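Local coordinates for protein putative alpha-N-acetylgalactosaminidase (Bacillus halodurans C-125, PDB 3CC1) that probably removes terminal alpha-N-acetylgalactosamine residues from glycans as a glycoside hydrolase with a TIM barrel and a C-terminal beta-sandwich domain, at residues 17-30 with 274-286. Sequence-based numbering, arbitrary orientation.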
loop_
_atom_site.group_PDB
_atom_site.type_symbol
_atom_site.label_atom_id
_atom_site.label_comp_id
_atom_site.label_asym_id
_atom_site.label_seq_id
_atom_site.Cartn_x
_atom_site.Cartn_y
_atom_site.Cartn_z
ATOM N N ASN A 17 -26.717 -2.062 -21.014
ATOM C CA ASN A 17 -26.736 -0.642 -20.691
ATOM C C ASN A 17 -26.051 0.155 -21.824
ATOM O O ASN A 17 -25.026 -0.251 -22.339
ATOM C CB ASN A 17 -26.079 -0.447 -19.319
ATOM C CG ASN A 17 -25.968 1.007 -18.892
ATOM O OD1 ASN A 17 -25.288 1.802 -19.534
ATOM N ND2 ASN A 17 -26.634 1.357 -17.801
ATOM N N SER A 18 -26.659 1.280 -22.197
ATOM C CA SER A 18 -26.286 2.080 -23.374
ATOM C C SER A 18 -24.968 2.853 -23.224
ATOM O O SER A 18 -24.475 3.373 -24.212
ATOM C CB SER A 18 -27.383 3.095 -23.698
ATOM O OG SER A 18 -27.530 4.071 -22.687
ATOM N N TRP A 19 -24.398 2.901 -22.021
ATOM C CA TRP A 19 -23.292 3.826 -21.737
ATOM C C TRP A 19 -21.978 3.539 -22.472
ATOM O O TRP A 19 -21.391 4.443 -23.065
ATOM C CB TRP A 19 -23.010 3.937 -20.232
ATOM C CG TRP A 19 -21.957 4.954 -19.973
ATOM C CD1 TRP A 19 -20.639 4.707 -19.740
ATOM C CD2 TRP A 19 -22.103 6.385 -19.928
ATOM N NE1 TRP A 19 -19.961 5.883 -19.568
ATOM C CE2 TRP A 19 -20.825 6.926 -19.670
ATOM C CE3 TRP A 19 -23.177 7.259 -20.081
ATOM C CZ2 TRP A 19 -20.590 8.299 -19.590
ATOM C CZ3 TRP A 19 -22.953 8.618 -19.985
ATOM C CH2 TRP A 19 -21.672 9.130 -19.752
ATOM N N ASP A 20 -21.504 2.301 -22.429
ATOM C CA ASP A 20 -20.153 2.008 -22.969
ATOM C C ASP A 20 -20.092 2.130 -24.513
ATOM O O ASP A 20 -19.027 2.356 -25.075
ATOM C CB ASP A 20 -19.648 0.624 -22.557
ATOM C CG ASP A 20 -19.190 0.528 -21.108
ATOM O OD1 ASP A 20 -19.289 1.495 -20.307
ATOM O OD2 ASP A 20 -18.704 -0.587 -20.760
ATOM N N CYS A 21 -21.239 1.972 -25.175
ATOM C CA CYS A 21 -21.333 2.076 -26.641
ATOM C C CYS A 21 -21.749 3.467 -27.091
ATOM O O CYS A 21 -21.162 3.990 -28.026
ATOM C CB CYS A 21 -22.227 0.988 -27.276
ATOM S SG CYS A 21 -23.771 0.586 -26.358
ATOM N N TYR A 22 -22.723 4.082 -26.413
ATOM C CA TYR A 22 -23.328 5.331 -26.910
ATOM C C TYR A 22 -23.271 6.502 -25.926
ATOM O O TYR A 22 -23.785 7.597 -26.191
ATOM C CB TYR A 22 -24.795 5.102 -27.367
ATOM C CG TYR A 22 -24.866 4.099 -28.477
ATOM C CD1 TYR A 22 -24.238 4.363 -29.684
ATOM C CD2 TYR A 22 -25.484 2.855 -28.302
ATOM C CE1 TYR A 22 -24.237 3.448 -30.705
ATOM C CE2 TYR A 22 -25.501 1.924 -29.324
ATOM C CZ TYR A 22 -24.887 2.231 -30.529
ATOM O OH TYR A 22 -24.855 1.314 -31.556
ATOM N N GLY A 23 -22.622 6.280 -24.801
ATOM C CA GLY A 23 -22.483 7.316 -23.808
ATOM C C GLY A 23 -23.818 7.830 -23.341
ATOM O O GLY A 23 -24.716 7.046 -22.974
ATOM N N ALA A 24 -23.940 9.166 -23.353
ATOM C CA ALA A 24 -25.154 9.862 -22.907
ATOM C C ALA A 24 -26.190 10.012 -24.048
ATOM O O ALA A 24 -27.261 10.568 -23.847
ATOM C CB ALA A 24 -24.787 11.265 -22.314
ATOM N N SER A 25 -25.888 9.474 -25.226
ATOM C CA SER A 25 -26.580 9.894 -26.458
ATOM C C SER A 25 -27.369 8.796 -27.192
ATOM O O SER A 25 -27.735 8.975 -28.371
ATOM C CB SER A 25 -25.541 10.482 -27.439
ATOM O OG SER A 25 -24.841 9.429 -28.092
ATOM N N VAL A 26 -27.684 7.687 -26.526
ATOM C CA VAL A 26 -28.372 6.574 -27.218
ATOM C C VAL A 26 -29.709 7.028 -27.826
ATOM O O VAL A 26 -30.459 7.887 -27.269
ATOM C CB VAL A 26 -28.593 5.317 -26.294
ATOM C CG1 VAL A 26 -29.717 5.555 -25.277
ATOM C CG2 VAL A 26 -28.860 4.078 -27.113
ATOM N N THR A 27 -30.023 6.453 -28.978
ATOM C CA THR A 27 -31.317 6.706 -29.615
ATOM C C THR A 27 -32.254 5.548 -29.427
ATOM O O THR A 27 -31.863 4.419 -29.095
ATOM C CB THR A 27 -31.167 6.922 -31.121
ATOM O OG1 THR A 27 -30.837 5.675 -31.719
ATOM C CG2 THR A 27 -30.130 7.974 -31.457
ATOM N N GLU A 28 -33.522 5.815 -29.688
ATOM C CA GLU A 28 -34.581 4.817 -29.535
ATOM C C GLU A 28 -34.372 3.602 -30.462
ATOM O O GLU A 28 -34.602 2.465 -30.085
ATOM C CB GLU A 28 -35.893 5.527 -29.845
ATOM C CG GLU A 28 -37.051 4.760 -30.220
ATOM C CD GLU A 28 -38.216 5.728 -30.537
ATOM O OE1 GLU A 28 -38.454 6.647 -29.730
ATOM O OE2 GLU A 28 -38.850 5.602 -31.618
ATOM N N GLU A 29 -33.918 3.861 -31.678
ATOM C CA GLU A 29 -33.602 2.793 -32.628
ATOM C C GLU A 29 -32.468 1.903 -32.119
ATOM O O GLU A 29 -32.526 0.670 -32.263
ATOM C CB GLU A 29 -33.254 3.376 -33.994
ATOM C CG GLU A 29 -32.912 2.342 -35.074
ATOM C CD GLU A 29 -31.456 1.884 -35.011
ATOM O OE1 GLU A 29 -30.577 2.705 -34.607
ATOM O OE2 GLU A 29 -31.188 0.716 -35.402
ATOM N N GLU A 30 -31.469 2.516 -31.477
ATOM C CA GLU A 30 -30.345 1.777 -30.913
ATOM C C GLU A 30 -30.817 0.934 -29.734
ATOM O O GLU A 30 -30.442 -0.243 -29.616
ATOM C CB GLU A 30 -29.176 2.690 -30.539
ATOM C CG GLU A 30 -28.454 3.218 -31.748
ATOM C CD GLU A 30 -27.693 4.518 -31.506
ATOM O OE1 GLU A 30 -27.876 5.152 -30.462
ATOM O OE2 GLU A 30 -26.890 4.905 -32.390
HETATM N N MSE A 274 -19.970 -2.078 -15.532
HETATM C CA MSE A 274 -20.559 -2.578 -16.760
HETATM C C MSE A 274 -19.488 -3.345 -17.545
HETATM O O MSE A 274 -18.284 -3.118 -17.360
HETATM C CB MSE A 274 -21.198 -1.428 -17.522
HETATM C CG MSE A 274 -22.510 -0.874 -16.795
HETATM SE SE MSE A 274 -22.926 0.769 -17.588
HETATM C CE MSE A 274 -21.296 1.826 -17.653
ATOM N N LEU A 275 -19.925 -4.316 -18.342
ATOM C CA LEU A 275 -18.999 -5.171 -19.128
ATOM C C LEU A 275 -18.565 -4.520 -20.450
ATOM O O LEU A 275 -19.371 -4.430 -21.377
ATOM C CB LEU A 275 -19.629 -6.543 -19.410
ATOM C CG LEU A 275 -20.380 -7.174 -18.223
ATOM C CD1 LEU A 275 -21.186 -8.442 -18.681
ATOM C CD2 LEU A 275 -19.378 -7.459 -17.062
ATOM N N PRO A 276 -17.287 -4.034 -20.531
ATOM C CA PRO A 276 -16.844 -3.430 -21.770
ATOM C C PRO A 276 -16.352 -4.507 -22.721
ATOM O O PRO A 276 -15.150 -4.761 -22.862
ATOM C CB PRO A 276 -15.720 -2.504 -21.335
ATOM C CG PRO A 276 -15.113 -3.162 -20.123
ATOM C CD PRO A 276 -16.208 -4.046 -19.519
ATOM N N LEU A 277 -17.326 -5.106 -23.378
ATOM C CA LEU A 277 -17.111 -6.197 -24.295
ATOM C C LEU A 277 -17.641 -5.859 -25.671
ATOM O O LEU A 277 -18.517 -4.999 -25.833
ATOM C CB LEU A 277 -17.822 -7.447 -23.760
ATOM C CG LEU A 277 -17.341 -8.098 -22.461
ATOM C CD1 LEU A 277 -18.273 -9.226 -22.051
ATOM C CD2 LEU A 277 -15.906 -8.563 -22.565
ATOM N N GLY A 278 -17.089 -6.538 -26.676
ATOM C CA GLY A 278 -17.526 -6.350 -28.048
ATOM C C GLY A 278 -17.276 -4.942 -28.524
ATOM O O GLY A 278 -16.262 -4.364 -28.236
ATOM N N HIS A 279 -18.231 -4.423 -29.290
ATOM C CA HIS A 279 -18.127 -3.112 -29.948
ATOM C C HIS A 279 -18.622 -1.976 -29.032
ATOM O O HIS A 279 -19.810 -1.850 -28.712
ATOM C CB HIS A 279 -18.885 -3.151 -31.281
ATOM C CG HIS A 279 -18.652 -1.954 -32.169
ATOM N ND1 HIS A 279 -19.477 -1.664 -33.235
ATOM C CD2 HIS A 279 -17.712 -0.979 -32.145
ATOM C CE1 HIS A 279 -19.039 -0.569 -33.845
ATOM N NE2 HIS A 279 -17.974 -0.125 -33.198
ATOM N N ILE A 280 -17.665 -1.158 -28.624
ATOM C CA ILE A 280 -17.863 -0.105 -27.641
ATOM C C ILE A 280 -17.236 1.174 -28.154
ATOM O O ILE A 280 -16.520 1.156 -29.148
ATOM C CB ILE A 280 -17.259 -0.497 -26.234
ATOM C CG1 ILE A 280 -15.769 -0.821 -26.328
ATOM C CG2 ILE A 280 -18.020 -1.665 -25.620
ATOM C CD1 ILE A 280 -15.119 -1.312 -25.002
ATOM N N GLY A 281 -17.525 2.286 -27.478
ATOM C CA GLY A 281 -16.904 3.560 -27.761
ATOM C C GLY A 281 -17.393 4.235 -29.025
ATOM O O GLY A 281 -16.696 5.073 -29.589
ATOM N N ILE A 282 -18.596 3.871 -29.476
ATOM C CA ILE A 282 -19.130 4.368 -30.758
ATOM C C ILE A 282 -19.369 5.876 -30.672
ATOM O O ILE A 282 -18.930 6.627 -31.536
ATOM C CB ILE A 282 -20.377 3.581 -31.211
ATOM C CG1 ILE A 282 -20.011 2.105 -31.376
ATOM C CG2 ILE A 282 -20.945 4.107 -32.548
ATOM C CD1 ILE A 282 -21.174 1.193 -31.638
ATOM N N ARG A 283 -20.032 6.317 -29.603
ATOM C CA ARG A 283 -20.150 7.732 -29.290
ATOM C C ARG A 283 -19.900 7.823 -27.799
ATOM O O ARG A 283 -20.777 7.581 -27.016
ATOM C CB ARG A 283 -21.526 8.299 -29.662
ATOM C CG ARG A 283 -21.857 8.214 -31.173
ATOM C CD ARG A 283 -23.114 8.978 -31.571
ATOM N NE ARG A 283 -24.286 8.619 -30.758
ATOM C CZ ARG A 283 -25.125 7.626 -31.010
ATOM N NH1 ARG A 283 -24.934 6.845 -32.052
ATOM N NH2 ARG A 283 -26.176 7.423 -30.215
ATOM N N SER A 284 -18.652 8.094 -27.437
ATOM C CA SER A 284 -18.126 7.915 -26.072
ATOM C C SER A 284 -16.879 8.781 -25.870
ATOM O O SER A 284 -15.931 8.767 -26.680
ATOM C CB SER A 284 -17.757 6.459 -25.829
ATOM O OG SER A 284 -17.403 6.239 -24.483
ATOM N N VAL A 285 -16.851 9.495 -24.760
ATOM C CA VAL A 285 -15.750 10.411 -24.479
ATOM C C VAL A 285 -15.030 10.157 -23.119
ATOM O O VAL A 285 -14.113 10.895 -22.770
ATOM C CB VAL A 285 -16.216 11.896 -24.553
ATOM C CG1 VAL A 285 -16.637 12.238 -26.003
ATOM C CG2 VAL A 285 -17.358 12.185 -23.563
ATOM N N ASP A 286 -15.477 9.158 -22.356
ATOM C CA ASP A 286 -14.912 8.896 -21.033
ATOM C C ASP A 286 -14.070 7.638 -20.965
ATOM O O ASP A 286 -13.550 7.285 -19.897
ATOM C CB ASP A 286 -16.014 8.785 -19.967
ATOM C CG ASP A 286 -16.936 7.607 -20.195
ATOM O OD1 ASP A 286 -17.347 7.444 -21.364
ATOM O OD2 ASP A 286 -17.260 6.872 -19.217
HETATM O O HOH W 1 -19.344 6.426 -22.759
#
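Arg283 reaches across to Ser25, in the turn after helix 19-22, and to Glu30 in the first turn of helix 28-41, in the chain that follows strand 14-17 of the TIM barrel; its own segment carries strand 279-280, which pairs antiparallel with 292-293 ahead of barrel strand 315-317. Its CB lies 3.8 Å from Ser25 OG. CD passes the same hydroxyl, and NE donates to Ser25 OG at 2.8 Å, close to the guanidinium plane. NH2 reaches Ser25 O from above the carbonyl plane and also donates to Glu30 OE1. NH1 meets Glu30 OE2 at 2.8 Å, so the carboxylate is gripped end-on, each oxygen using its syn lone pair, in nearly straight bonds of about 170°. A bend at chi3 (-52°) turns the guanidinium so that one face lies against Tyr22 CD1, the two planes 25° apart. Cutting the residue back to an alanine would probably leave the Glu30 carboxylate without its charged mate and cost Ser25 OG the NE donor. Glu30 OE1 also accepts from Thr27 N, half of the capping box that starts the helix.

The backbones are tied too: Gly281 N donates to Asp20 O, and Arg283 N to Cys21 O. Beyond them the selenomethionine Met274 lays SE 3.2 Å from Asn17 OD1 and puts its methyl beside Trp19 CD1. Leu191 of a second subunit packs on Trp19 and Asp286. At that end Trp19 NE1 donates in its ring plane to Asp286 OD2, 2.9 Å away, while a water donates to both Trp19 O and Asp286 OD1.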